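Local coordinates for glucose-binding protein (Thermus thermophilus HB27, PDB 2B3F) that binds glucose and galactose, and probably serves as the sugar-capturing component of a binding-protein-dependent transport system, at residues 200-205 with 375-380; 357-362 with 384-389; 18-23 with 296-301; 225-230 with 237-242. All coordinates share one frame; numbering follows the deposited sequence.

Interaction 1 (200-205 with 375-380); sequences KAVRAW and AAANAA
This is a helix-helix packing contact between 199-212 and the last helix, 373-387, and it centres on W205 and A376. The axes of the two segments come within 9.1 Å and cross at 121°, nearer antiparallel than parallel. V202 and A377 lie where the backbones are closest, with CA atoms 5.6 Å apart.

The main contact is a CH-pi interaction. The CB of A376 sits over the centre of the six-membered ring of W205, 3.5 Å from its centroid and 13° off the ring normal. The indole CG lies opposite the carbonyl carbon (chi1 -64°), which swings the ring out of its own helix and beneath the methyl. The backbone N of A377 lies over the same face at 3.9 Å from W205 NE1. V202 adds a smaller contact: its CG2 touches the CB of A377 at 3.7 Å.

W205 also meets the rings of W173 and F367, so it ties these helices to 166-190 and 354-370. Replacing W205 by alanine is likely to leave the methyl of A376 without its ring and open a gap between the helices.

No hydrogen bond crosses the contact. A376 and A377 carry only methyls, which keep the near side of 375-380 low, and a broad indole can lie flat against it. The two segments are therefore held by apolar packing and the fit of a methyl on a ring.

Interaction 2 (357-362 with 384-389); sequences MSQFGT and ADQVGL
Q359 and Q386 face each other across the gap between two successive helices, and one water joins them. The polar part of the contact is this bridge. NE2 of Q359 gives a hydrogen bond of 2.8 Å to the water oxygen. The same water donates to OE1 of Q386, at 2.7 Å from that atom. No direct hydrogen bond links the two segments. NE2 of Q359 has a second acceptor in its own helix, the carbonyl oxygen of S355. The two bonds would limit how the amide can turn.

The van der Waals part is one touch, a methyl beside an amide nitrogen. CG1 of V387 lies 3.7 Å from NE2 of Q359, and the two side chains slide past each other in opposite directions. CG1 of V387 is opposite its carbonyl carbon (chi1 -54°), which points this methyl at the amide. The contact is small and near the surface, burying 79 Å² in all.

The CA atoms of Q359 and A384 stay 9.6 Å apart. Helix 373-387 ends here in a Schellman motif: L389 N bonds A384 O at 2.9 Å, G388 N bonds D385 O weakly, and G388 has phi 69°.

The segments belong to helices 354-370 and 373-387, a helical hairpin with a very short connection. F360 turns to W173 of helix 166-190, and L389 rests on W190 of that same helix.

Interaction 3 (18-23 with 296-301); sequences EALIRL and LRLVGS
The carbonyl oxygen of L298, whose side chain meets L20 and L23, takes two hydrogen bonds from S301. OG of S301 donates at 2.6 Å, and the backbone N of S301 donates to the same oxygen at 3.1 Å. The hydroxyl comes in at a C=O...donor angle of 131° and is tilted 16° from the carbonyl plane. S301 is also the N-cap of helix 302-312, where its OG caps the backbone N of G304. One serine thus fastens the end of helix 289-299 to the start of the next helix.

The fold is that of a periplasmic binding protein, and the contact packs helix 15-27, which follows the first strand, against helix 289-299 far along the chain. The CA atoms of L20 and V299 are 7.7 Å apart, and no hydrogen bond passes between the segments.

L298 does most of the touching. With its CG opposite the backbone N (chi1 171°), it reaches toward 18-23 and sends its two methyls to different neighbours. CD1 meets CD2 of L23 at 3.7 Å, the side chains crossing at a slant. Y24 and K27 of helix 15-27 also touch L298. L20 and L23 in turn lean on S308 and T307 of helix 302-312, so three helices share this place.

The sugar pocket is near but separate: the side chain of L20 is about 11 Å from the bound galactose. L20 also meets V299 loosely, through CD1 and CG1 at 4.4 Å. The other methyl of L298, CD2, lies 3.6 Å from the backbone O of L20.

Interaction 4 (225-230 with 237-242); sequences QQAVDR and AFNIMG. Unlike the reference sequence in segment 237-242: I240 (reference Val).
Helix 224-233 and the short strand at 238-240 come closest at V228 and N239, whose CA atoms are 6.5 Å apart. The two elements follow closely in the chain.

N239 supplies the strand's part of the contact. Its CG lies opposite the backbone N (chi1 -174°), which carries the amide away from the strand and to the helix. There the end of the amide fits against two apolar groups, the CB of A227 and CG2 of V228. The side chains of V228 and N239 cross at about a right angle. V228 also touches A245, Y248 and M249 of helix 244-252, so it is wedged between that helix and the strand.

The backbone of N239 pairs with W125, and that of F238 with A162. This places the strand within a mixed sheet, with the helix packed on one face, at N239. The bound galactose is about 10 Å from the side chain of V228.

No hydrogen bond joins the segments. All three touching residues are buried, and the helix side gives only methyl groups. The hold between these segments is therefore by shape and van der Waals contact.

In the fold
Interactions 1 and 2 belong together: both use helix 373-387, their centres are 13 Å apart, and they touch where W205 CH2 meets F360 CZ at 3.8 Å. Interaction 3 lies on the opposite side of the chain's centre, about 42 Å from interaction 1 between centres. Interaction 4 is about 25 Å from interaction 1 and 29 Å from interaction 3, again between centres. Along the chain, interaction 4 is nested within the loops closed by interactions 1 and 3. Interaction 1 crosses both 2 and 3. Interaction 2 opens after 3 and 4 have closed. Interactions 3 and 4 join parts near the galactose, while 1 and 2 tie together helices remote from it.

Interaction 1 (200-205 with 375-380)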
loop_
_atom_site.group_PDB
_atom_site.type_symbol
_atom_site.label_atom_id
_atom_site.label_comp_id
_atom_site.label_asym_id
_atom_site.label_seq_id
_atom_site.Cartn_x
_atom_site.Cartn_y
_atom_site.Cartn_z
ATOM N N LYS A 200 -8.854 -12.997 -20.230
ATOM C CA LYS A 200 -8.864 -11.607 -19.771
ATOM C C LYS A 200 -7.727 -11.357 -18.770
ATOM O O LYS A 200 -7.070 -10.326 -18.831
ATOM C CB LYS A 200 -10.216 -11.242 -19.130
ATOM C CG LYS A 200 -11.362 -11.125 -20.162
ATOM C CD LYS A 200 -12.720 -10.729 -19.552
ATOM C CE LYS A 200 -13.327 -11.824 -18.684
ATOM N NZ LYS A 200 -14.621 -11.386 -18.053
ATOM N N ALA A 201 -7.514 -12.315 -17.863
ATOM C CA ALA A 201 -6.501 -12.174 -16.816
ATOM C C ALA A 201 -5.092 -12.523 -17.324
ATOM O O ALA A 201 -4.121 -11.951 -16.857
ATOM C CB ALA A 201 -6.859 -13.029 -15.619
ATOM N N VAL A 202 -4.982 -13.454 -18.281
ATOM C CA VAL A 202 -3.699 -13.697 -18.947
ATOM C C VAL A 202 -3.197 -12.426 -19.637
ATOM O O VAL A 202 -1.999 -12.140 -19.632
ATOM C CB VAL A 202 -3.800 -14.864 -19.978
ATOM C CG1 VAL A 202 -2.490 -15.014 -20.767
ATOM C CG2 VAL A 202 -4.164 -16.157 -19.298
ATOM N N ARG A 203 -4.108 -11.649 -20.222
ATOM C CA ARG A 203 -3.742 -10.394 -20.870
ATOM C C ARG A 203 -3.032 -9.370 -19.944
ATOM O O ARG A 203 -2.208 -8.566 -20.397
ATOM C CB ARG A 203 -4.986 -9.747 -21.503
ATOM C CG ARG A 203 -4.631 -8.585 -22.396
ATOM C CD ARG A 203 -5.805 -7.976 -23.154
ATOM N NE ARG A 203 -5.450 -6.583 -23.434
ATOM C CZ ARG A 203 -6.088 -5.503 -22.974
ATOM N NH1 ARG A 203 -7.203 -5.593 -22.242
ATOM N NH2 ARG A 203 -5.608 -4.301 -23.281
ATOM N N ALA A 204 -3.358 -9.393 -18.648
ATOM C CA ALA A 204 -2.694 -8.518 -17.700
ATOM C C ALA A 204 -1.187 -8.730 -17.771
ATOM O O ALA A 204 -0.416 -7.783 -17.735
ATOM C CB ALA A 204 -3.221 -8.780 -16.287
ATOM N N TRP A 205 -0.773 -9.986 -17.879
ATOM C CA TRP A 205 0.645 -10.311 -17.938
ATOM C C TRP A 205 1.286 -9.914 -19.271
ATOM O O TRP A 205 2.453 -9.525 -19.296
ATOM C CB TRP A 205 0.868 -11.796 -17.666
ATOM C CG TRP A 205 0.477 -12.238 -16.281
ATOM C CD1 TRP A 205 -0.680 -12.860 -15.907
ATOM C CD2 TRP A 205 1.275 -12.143 -15.099
ATOM N NE1 TRP A 205 -0.665 -13.130 -14.565
ATOM C CE2 TRP A 205 0.523 -12.705 -14.038
ATOM C CE3 TRP A 205 2.539 -11.633 -14.830
ATOM C CZ2 TRP A 205 0.999 -12.761 -12.734
ATOM C CZ3 TRP A 205 3.013 -11.679 -13.530
ATOM C CH2 TRP A 205 2.241 -12.244 -12.494
ATOM N N ALA A 375 2.342 -18.987 -18.433
ATOM C CA ALA A 375 3.004 -19.642 -17.324
ATOM C C ALA A 375 2.709 -18.912 -15.998
ATOM O O ALA A 375 2.430 -19.556 -14.998
ATOM C CB ALA A 375 4.486 -19.691 -17.570
ATOM N N ALA A 376 2.782 -17.576 -16.030
ATOM C CA ALA A 376 2.536 -16.722 -14.843
ATOM C C ALA A 376 1.091 -16.891 -14.417
ATOM O O ALA A 376 0.795 -17.062 -13.229
ATOM C CB ALA A 376 2.804 -15.275 -15.159
ATOM N N ALA A 377 0.192 -16.830 -15.394
ATOM C CA ALA A 377 -1.234 -17.005 -15.121
ATOM C C ALA A 377 -1.529 -18.369 -14.487
ATOM O O ALA A 377 -2.271 -18.489 -13.477
ATOM C CB ALA A 377 -2.041 -16.817 -16.390
ATOM N N ASN A 378 -0.951 -19.410 -15.084
ATOM C CA ASN A 378 -1.121 -20.755 -14.579
ATOM C C ASN A 378 -0.581 -20.893 -13.162
ATOM O O ASN A 378 -1.190 -21.578 -12.332
ATOM C CB ASN A 378 -0.418 -21.772 -15.483
ATOM C CG ASN A 378 -1.094 -21.931 -16.848
ATOM O OD1 ASN A 378 -2.202 -21.444 -17.068
ATOM N ND2 ASN A 378 -0.400 -22.607 -17.786
ATOM N N ALA A 379 0.558 -20.247 -12.901
ATOM C CA ALA A 379 1.176 -20.261 -11.571
ATOM C C ALA A 379 0.288 -19.583 -10.522
ATOM O O ALA A 379 0.092 -20.110 -9.441
ATOM C CB ALA A 379 2.536 -19.612 -11.594
ATOM N N ALA A 380 -0.266 -18.423 -10.856
ATOM C CA ALA A 380 -1.136 -17.711 -9.914
ATOM C C ALA A 380 -2.365 -18.547 -9.636
ATOM O O ALA A 380 -2.835 -18.596 -8.499
ATOM C CB ALA A 380 -1.527 -16.355 -10.470
#

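Interaction 2 (357-362 with 384-389)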
loop_
_atom_site.group_PDB
_atom_site.type_symbol
_atom_site.label_atom_id
_atom_site.label_comp_id
_atom_site.label_asym_id
_atom_site.label_seq_id
_atom_site.Cartn_x
_atom_site.Cartn_y
_atom_site.Cartn_z
ATOM N N MET A 357 -0.604 -13.793 -0.957
ATOM C CA MET A 357 0.339 -12.664 -1.110
ATOM C C MET A 357 1.797 -13.098 -1.075
ATOM O O MET A 357 2.619 -12.636 -1.871
ATOM C CB MET A 357 0.157 -11.613 -0.013
ATOM C CG MET A 357 -1.188 -10.927 -0.002
ATOM S SD MET A 357 -1.431 -9.952 1.518
ATOM C CE MET A 357 -0.109 -8.758 1.340
ATOM N N SER A 358 2.125 -13.967 -0.125
ATOM C CA SER A 358 3.515 -14.379 0.084
ATOM C C SER A 358 4.035 -15.210 -1.093
ATOM O O SER A 358 5.223 -15.213 -1.362
ATOM C CB SER A 358 3.651 -15.164 1.386
ATOM O OG SER A 358 2.898 -16.372 1.318
ATOM N N GLN A 359 3.150 -15.884 -1.805
ATOM C CA GLN A 359 3.558 -16.734 -2.924
ATOM C C GLN A 359 3.530 -15.970 -4.243
ATOM O O GLN A 359 4.134 -16.383 -5.227
ATOM C CB GLN A 359 2.677 -17.963 -2.968
ATOM C CG GLN A 359 2.921 -18.865 -1.770
ATOM C CD GLN A 359 2.303 -20.203 -1.948
ATOM O OE1 GLN A 359 2.870 -21.068 -2.621
ATOM N NE2 GLN A 359 1.125 -20.391 -1.385
ATOM N N PHE A 360 2.857 -14.825 -4.269
ATOM C CA PHE A 360 2.768 -14.063 -5.505
ATOM C C PHE A 360 4.131 -13.524 -5.941
ATOM O O PHE A 360 4.346 -13.283 -7.117
ATOM C CB PHE A 360 1.756 -12.922 -5.405
ATOM C CG PHE A 360 1.331 -12.379 -6.745
ATOM C CD1 PHE A 360 0.517 -13.134 -7.592
ATOM C CD2 PHE A 360 1.738 -11.114 -7.165
ATOM C CE1 PHE A 360 0.113 -12.626 -8.820
ATOM C CE2 PHE A 360 1.339 -10.619 -8.385
ATOM C CZ PHE A 360 0.528 -11.398 -9.224
ATOM N N GLY A 361 5.049 -13.309 -4.999
ATOM C CA GLY A 361 6.402 -12.876 -5.360
ATOM C C GLY A 361 7.142 -13.928 -6.182
ATOM O O GLY A 361 7.931 -13.592 -7.072
ATOM N N THR A 362 6.871 -15.193 -5.871
ATOM C CA THR A 362 7.392 -16.342 -6.635
ATOM C C THR A 362 6.841 -16.376 -8.047
ATOM O O THR A 362 7.560 -16.590 -9.034
ATOM C CB THR A 362 7.032 -17.662 -5.921
ATOM O OG1 THR A 362 7.602 -17.647 -4.615
ATOM C CG2 THR A 362 7.569 -18.887 -6.683
ATOM N N ALA A 384 -3.719 -20.049 -6.045
ATOM C CA ALA A 384 -5.099 -19.773 -5.643
ATOM C C ALA A 384 -5.800 -21.076 -5.255
ATOM O O ALA A 384 -6.469 -21.169 -4.215
ATOM C CB ALA A 384 -5.845 -19.060 -6.773
ATOM N N ASP A 385 -5.594 -22.109 -6.064
ATOM C CA ASP A 385 -6.198 -23.414 -5.794
ATOM C C ASP A 385 -5.637 -24.049 -4.514
ATOM O O ASP A 385 -6.387 -24.640 -3.734
ATOM C CB ASP A 385 -5.966 -24.358 -6.969
ATOM C CG ASP A 385 -6.709 -23.937 -8.225
ATOM O OD1 ASP A 385 -7.705 -23.189 -8.138
ATOM O OD2 ASP A 385 -6.278 -24.377 -9.311
ATOM N N GLN A 386 -4.340 -23.916 -4.296
ATOM C CA GLN A 386 -3.676 -24.515 -3.133
ATOM C C GLN A 386 -4.100 -23.861 -1.828
ATOM O O GLN A 386 -4.225 -24.542 -0.802
ATOM C CB GLN A 386 -2.154 -24.443 -3.287
ATOM C CG GLN A 386 -1.630 -25.392 -4.366
ATOM C CD GLN A 386 -0.221 -25.094 -4.817
ATOM O OE1 GLN A 386 0.374 -24.098 -4.417
ATOM N NE2 GLN A 386 0.328 -25.966 -5.657
ATOM N N VAL A 387 -4.338 -22.552 -1.852
ATOM C CA VAL A 387 -4.709 -21.845 -0.622
ATOM C C VAL A 387 -6.216 -21.711 -0.467
ATOM O O VAL A 387 -6.704 -21.233 0.574
ATOM C CB VAL A 387 -4.031 -20.462 -0.500
ATOM C CG1 VAL A 387 -2.531 -20.604 -0.656
ATOM C CG2 VAL A 387 -4.630 -19.450 -1.504
ATOM N N GLY A 388 -6.960 -22.142 -1.479
ATOM C CA GLY A 388 -8.420 -22.058 -1.434
ATOM C C GLY A 388 -8.917 -20.627 -1.503
ATOM O O GLY A 388 -9.823 -20.235 -0.761
ATOM N N LEU A 389 -8.325 -19.855 -2.409
ATOM C CA LEU A 389 -8.613 -18.421 -2.538
ATOM C C LEU A 389 -10.112 -18.219 -2.688
ATOM O O LEU A 389 -10.739 -18.870 -3.520
ATOM C CB LEU A 389 -7.867 -17.830 -3.737
ATOM C CG LEU A 389 -7.898 -16.312 -3.897
ATOM C CD1 LEU A 389 -7.078 -15.657 -2.786
ATOM C CD2 LEU A 389 -7.385 -15.894 -5.247
HETATM O O HOH W 1 0.787 -23.066 -2.005
#

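Interaction 3 (18-23 with 296-301)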
loop_
_atom_site.group_PDB
_atom_site.type_symbol
_atom_site.label_atom_id
_atom_site.label_comp_id
_atom_site.label_asym_id
_atom_site.label_seq_id
_atom_site.Cartn_x
_atom_site.Cartn_y
_atom_site.Cartn_z
ATOM N N GLU A 18 6.841 8.893 13.985
ATOM C CA GLU A 18 7.594 9.563 15.033
ATOM C C GLU A 18 6.782 10.728 15.605
ATOM O O GLU A 18 6.789 10.948 16.825
ATOM C CB GLU A 18 8.962 9.994 14.493
ATOM C CG GLU A 18 9.886 8.792 14.345
ATOM C CD GLU A 18 10.919 8.920 13.237
ATOM O OE1 GLU A 18 11.214 10.068 12.812
ATOM O OE2 GLU A 18 11.431 7.840 12.781
ATOM N N ALA A 19 6.040 11.406 14.730
ATOM C CA ALA A 19 5.133 12.489 15.131
ATOM C C ALA A 19 4.014 11.942 16.025
ATOM O O ALA A 19 3.666 12.559 17.042
ATOM C CB ALA A 19 4.559 13.171 13.917
ATOM N N LEU A 20 3.448 10.788 15.666
ATOM C CA LEU A 20 2.448 10.145 16.533
ATOM C C LEU A 20 3.012 9.759 17.885
ATOM O O LEU A 20 2.336 9.899 18.908
ATOM C CB LEU A 20 1.869 8.890 15.882
ATOM C CG LEU A 20 0.877 9.171 14.785
ATOM C CD1 LEU A 20 0.554 7.871 14.050
ATOM C CD2 LEU A 20 -0.422 9.812 15.337
ATOM N N ILE A 21 4.231 9.233 17.893
ATOM C CA ILE A 21 4.855 8.816 19.131
ATOM C C ILE A 21 5.090 10.031 20.046
ATOM O O ILE A 21 4.880 9.936 21.249
ATOM C CB ILE A 21 6.165 8.040 18.868
ATOM C CG1 ILE A 21 5.809 6.671 18.270
ATOM C CG2 ILE A 21 6.976 7.860 20.168
ATOM C CD1 ILE A 21 6.975 5.831 17.829
ATOM N N ARG A 22 5.495 11.153 19.468
ATOM C CA ARG A 22 5.703 12.384 20.242
ATOM C C ARG A 22 4.392 12.848 20.871
ATOM O O ARG A 22 4.368 13.215 22.044
ATOM C CB ARG A 22 6.300 13.496 19.384
ATOM C CG ARG A 22 7.790 13.302 19.133
ATOM C CD ARG A 22 8.461 14.567 18.618
ATOM N NE ARG A 22 7.982 14.937 17.292
ATOM C CZ ARG A 22 8.373 14.352 16.155
ATOM N NH1 ARG A 22 9.250 13.352 16.155
ATOM N NH2 ARG A 22 7.871 14.773 15.015
ATOM N N LEU A 23 3.318 12.816 20.084
ATOM C CA LEU A 23 1.974 13.092 20.586
ATOM C C LEU A 23 1.589 12.157 21.732
ATOM O O LEU A 23 1.048 12.583 22.757
ATOM C CB LEU A 23 0.967 12.938 19.462
ATOM C CG LEU A 23 -0.151 13.953 19.391
ATOM C CD1 LEU A 23 0.414 15.328 19.027
ATOM C CD2 LEU A 23 -1.143 13.521 18.353
ATOM N N LEU A 296 -4.206 2.859 20.447
ATOM C CA LEU A 296 -5.326 2.693 19.499
ATOM C C LEU A 296 -6.267 3.902 19.503
ATOM O O LEU A 296 -6.719 4.376 18.449
ATOM C CB LEU A 296 -6.109 1.408 19.799
ATOM C CG LEU A 296 -5.330 0.094 19.744
ATOM C CD1 LEU A 296 -6.250 -1.082 19.975
ATOM C CD2 LEU A 296 -4.576 -0.039 18.401
ATOM N N ARG A 297 -6.561 4.420 20.700
ATOM C CA ARG A 297 -7.437 5.582 20.808
ATOM C C ARG A 297 -6.828 6.793 20.126
ATOM O O ARG A 297 -7.529 7.578 19.487
ATOM C CB ARG A 297 -7.755 5.880 22.280
ATOM C CG ARG A 297 -8.554 4.766 22.957
ATOM C CD ARG A 297 -8.772 5.033 24.441
ATOM N NE ARG A 297 -9.355 6.365 24.601
ATOM C CZ ARG A 297 -8.896 7.323 25.405
ATOM N NH1 ARG A 297 -7.851 7.116 26.205
ATOM N NH2 ARG A 297 -9.525 8.500 25.435
ATOM N N LEU A 298 -5.505 6.927 20.229
ATOM C CA LEU A 298 -4.800 7.998 19.545
ATOM C C LEU A 298 -4.794 7.838 18.022
ATOM O O LEU A 298 -5.113 8.761 17.283
ATOM C CB LEU A 298 -3.358 8.115 20.064
ATOM C CG LEU A 298 -2.453 9.067 19.279
ATOM C CD1 LEU A 298 -2.963 10.471 19.316
ATOM C CD2 LEU A 298 -1.022 9.006 19.811
ATOM N N VAL A 299 -4.406 6.660 17.545
ATOM C CA VAL A 299 -4.311 6.475 16.083
ATOM C C VAL A 299 -5.689 6.511 15.417
ATOM O O VAL A 299 -5.790 6.833 14.247
ATOM C CB VAL A 299 -3.501 5.197 15.667
ATOM C CG1 VAL A 299 -2.116 5.187 16.331
ATOM C CG2 VAL A 299 -4.233 3.971 15.971
ATOM N N GLY A 300 -6.743 6.217 16.175
ATOM C CA GLY A 300 -8.121 6.349 15.686
ATOM C C GLY A 300 -8.744 7.747 15.761
ATOM O O GLY A 300 -9.873 7.950 15.298
ATOM N N SER A 301 -8.010 8.707 16.307
ATOM C CA SER A 301 -8.517 10.071 16.539
ATOM C C SER A 301 -8.177 11.040 15.424
ATOM O O SER A 301 -7.189 10.867 14.690
ATOM C CB SER A 301 -7.934 10.601 17.860
ATOM O OG SER A 301 -6.549 10.912 17.755
#

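Interaction 4 (225-230 with 237-242)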
loop_
_atom_site.group_PDB
_atom_site.type_symbol
_atom_site.label_atom_id
_atom_site.label_comp_id
_atom_site.label_asym_id
_atom_site.label_seq_id
_atom_site.Cartn_x
_atom_site.Cartn_y
_atom_site.Cartn_z
ATOM N N GLN A 225 12.224 3.781 -2.616
ATOM C CA GLN A 225 12.716 5.164 -2.578
ATOM C C GLN A 225 13.745 5.416 -3.683
ATOM O O GLN A 225 13.713 6.432 -4.348
ATOM C CB GLN A 225 13.328 5.502 -1.238
ATOM C CG GLN A 225 12.348 5.430 -0.041
ATOM C CD GLN A 225 12.388 4.116 0.697
ATOM O OE1 GLN A 225 12.584 3.039 0.096
ATOM N NE2 GLN A 225 12.225 4.181 2.030
ATOM N N GLN A 226 14.631 4.449 -3.889
ATOM C CA GLN A 226 15.634 4.583 -4.970
ATOM C C GLN A 226 15.000 4.653 -6.349
ATOM O O GLN A 226 15.485 5.349 -7.228
ATOM C CB GLN A 226 16.635 3.433 -4.914
ATOM C CG GLN A 226 17.608 3.577 -3.785
ATOM C CD GLN A 226 18.631 2.485 -3.735
ATOM O OE1 GLN A 226 18.299 1.300 -3.676
ATOM N NE2 GLN A 226 19.909 2.876 -3.760
ATOM N N ALA A 227 13.913 3.911 -6.552
ATOM C CA ALA A 227 13.186 3.991 -7.812
ATOM C C ALA A 227 12.522 5.392 -7.980
ATOM O O ALA A 227 12.522 5.969 -9.063
ATOM C CB ALA A 227 12.158 2.886 -7.900
ATOM N N VAL A 228 11.933 5.936 -6.908
ATOM C CA VAL A 228 11.417 7.296 -6.964
ATOM C C VAL A 228 12.538 8.275 -7.298
ATOM O O VAL A 228 12.344 9.179 -8.115
ATOM C CB VAL A 228 10.698 7.718 -5.633
ATOM C CG1 VAL A 228 10.304 9.205 -5.678
ATOM C CG2 VAL A 228 9.459 6.844 -5.425
ATOM N N ASP A 229 13.686 8.081 -6.659
ATOM C CA ASP A 229 14.851 8.927 -6.873
ATOM C C ASP A 229 15.208 9.001 -8.363
ATOM O O ASP A 229 15.615 10.053 -8.834
ATOM C CB ASP A 229 16.061 8.399 -6.096
ATOM C CG ASP A 229 15.998 8.676 -4.614
ATOM O OD1 ASP A 229 15.125 9.468 -4.153
ATOM O OD2 ASP A 229 16.853 8.110 -3.907
ATOM N N ARG A 230 15.057 7.902 -9.104
ATOM C CA ARG A 230 15.365 7.921 -10.541
ATOM C C ARG A 230 14.517 8.918 -11.288
ATOM O O ARG A 230 14.994 9.584 -12.206
ATOM C CB ARG A 230 15.209 6.531 -11.203
ATOM C CG ARG A 230 16.268 5.529 -10.772
ATOM C CD ARG A 230 16.081 4.181 -11.437
ATOM N NE ARG A 230 16.272 4.284 -12.873
ATOM C CZ ARG A 230 17.452 4.244 -13.476
ATOM N NH1 ARG A 230 18.562 4.061 -12.763
ATOM N NH2 ARG A 230 17.511 4.381 -14.792
ATOM N N ALA A 237 11.230 8.737 -16.507
ATOM C CA ALA A 237 10.133 9.682 -16.682
ATOM C C ALA A 237 8.974 9.422 -15.699
ATOM O O ALA A 237 8.288 10.364 -15.258
ATOM C CB ALA A 237 9.623 9.616 -18.123
ATOM N N PHE A 238 8.765 8.141 -15.383
ATOM C CA PHE A 238 7.598 7.701 -14.633
ATOM C C PHE A 238 7.961 6.673 -13.566
ATOM O O PHE A 238 8.937 5.943 -13.691
ATOM C CB PHE A 238 6.577 7.066 -15.566
ATOM C CG PHE A 238 6.296 7.871 -16.811
ATOM C CD1 PHE A 238 5.651 9.099 -16.729
ATOM C CD2 PHE A 238 6.675 7.393 -18.064
ATOM C CE1 PHE A 238 5.383 9.840 -17.886
ATOM C CE2 PHE A 238 6.425 8.129 -19.210
ATOM C CZ PHE A 238 5.777 9.346 -19.123
ATOM N N ASN A 239 7.117 6.610 -12.532
ATOM C CA ASN A 239 7.184 5.518 -11.544
ATOM C C ASN A 239 5.761 5.215 -11.089
ATOM O O ASN A 239 4.998 6.136 -10.867
ATOM C CB ASN A 239 8.045 5.921 -10.355
ATOM C CG ASN A 239 8.264 4.785 -9.366
ATOM O OD1 ASN A 239 8.683 3.662 -9.745
ATOM N ND2 ASN A 239 8.037 5.073 -8.092
ATOM N N ILE A 240 5.417 3.934 -10.969
ATOM C CA ILE A 240 4.083 3.536 -10.460
ATOM C C ILE A 240 4.283 3.106 -9.009
ATOM O O ILE A 240 4.942 2.110 -8.748
ATOM C CB ILE A 240 3.469 2.371 -11.273
ATOM C CG1 ILE A 240 3.341 2.716 -12.778
ATOM C CG2 ILE A 240 2.111 1.964 -10.699
ATOM C CD1 ILE A 240 2.566 3.962 -13.099
ATOM N N MET A 241 3.725 3.842 -8.044
ATOM C CA MET A 241 3.976 3.524 -6.645
ATOM C C MET A 241 2.895 4.168 -5.765
ATOM O O MET A 241 2.289 5.177 -6.157
ATOM C CB MET A 241 5.368 4.033 -6.265
ATOM C CG MET A 241 5.860 3.744 -4.857
ATOM S SD MET A 241 5.639 2.034 -4.361
ATOM C CE MET A 241 6.445 1.085 -5.658
ATOM N N GLY A 242 2.671 3.588 -4.600
ATOM C CA GLY A 242 1.724 4.162 -3.648
ATOM C C GLY A 242 2.116 5.551 -3.206
ATOM O O GLY A 242 3.283 5.947 -3.317
#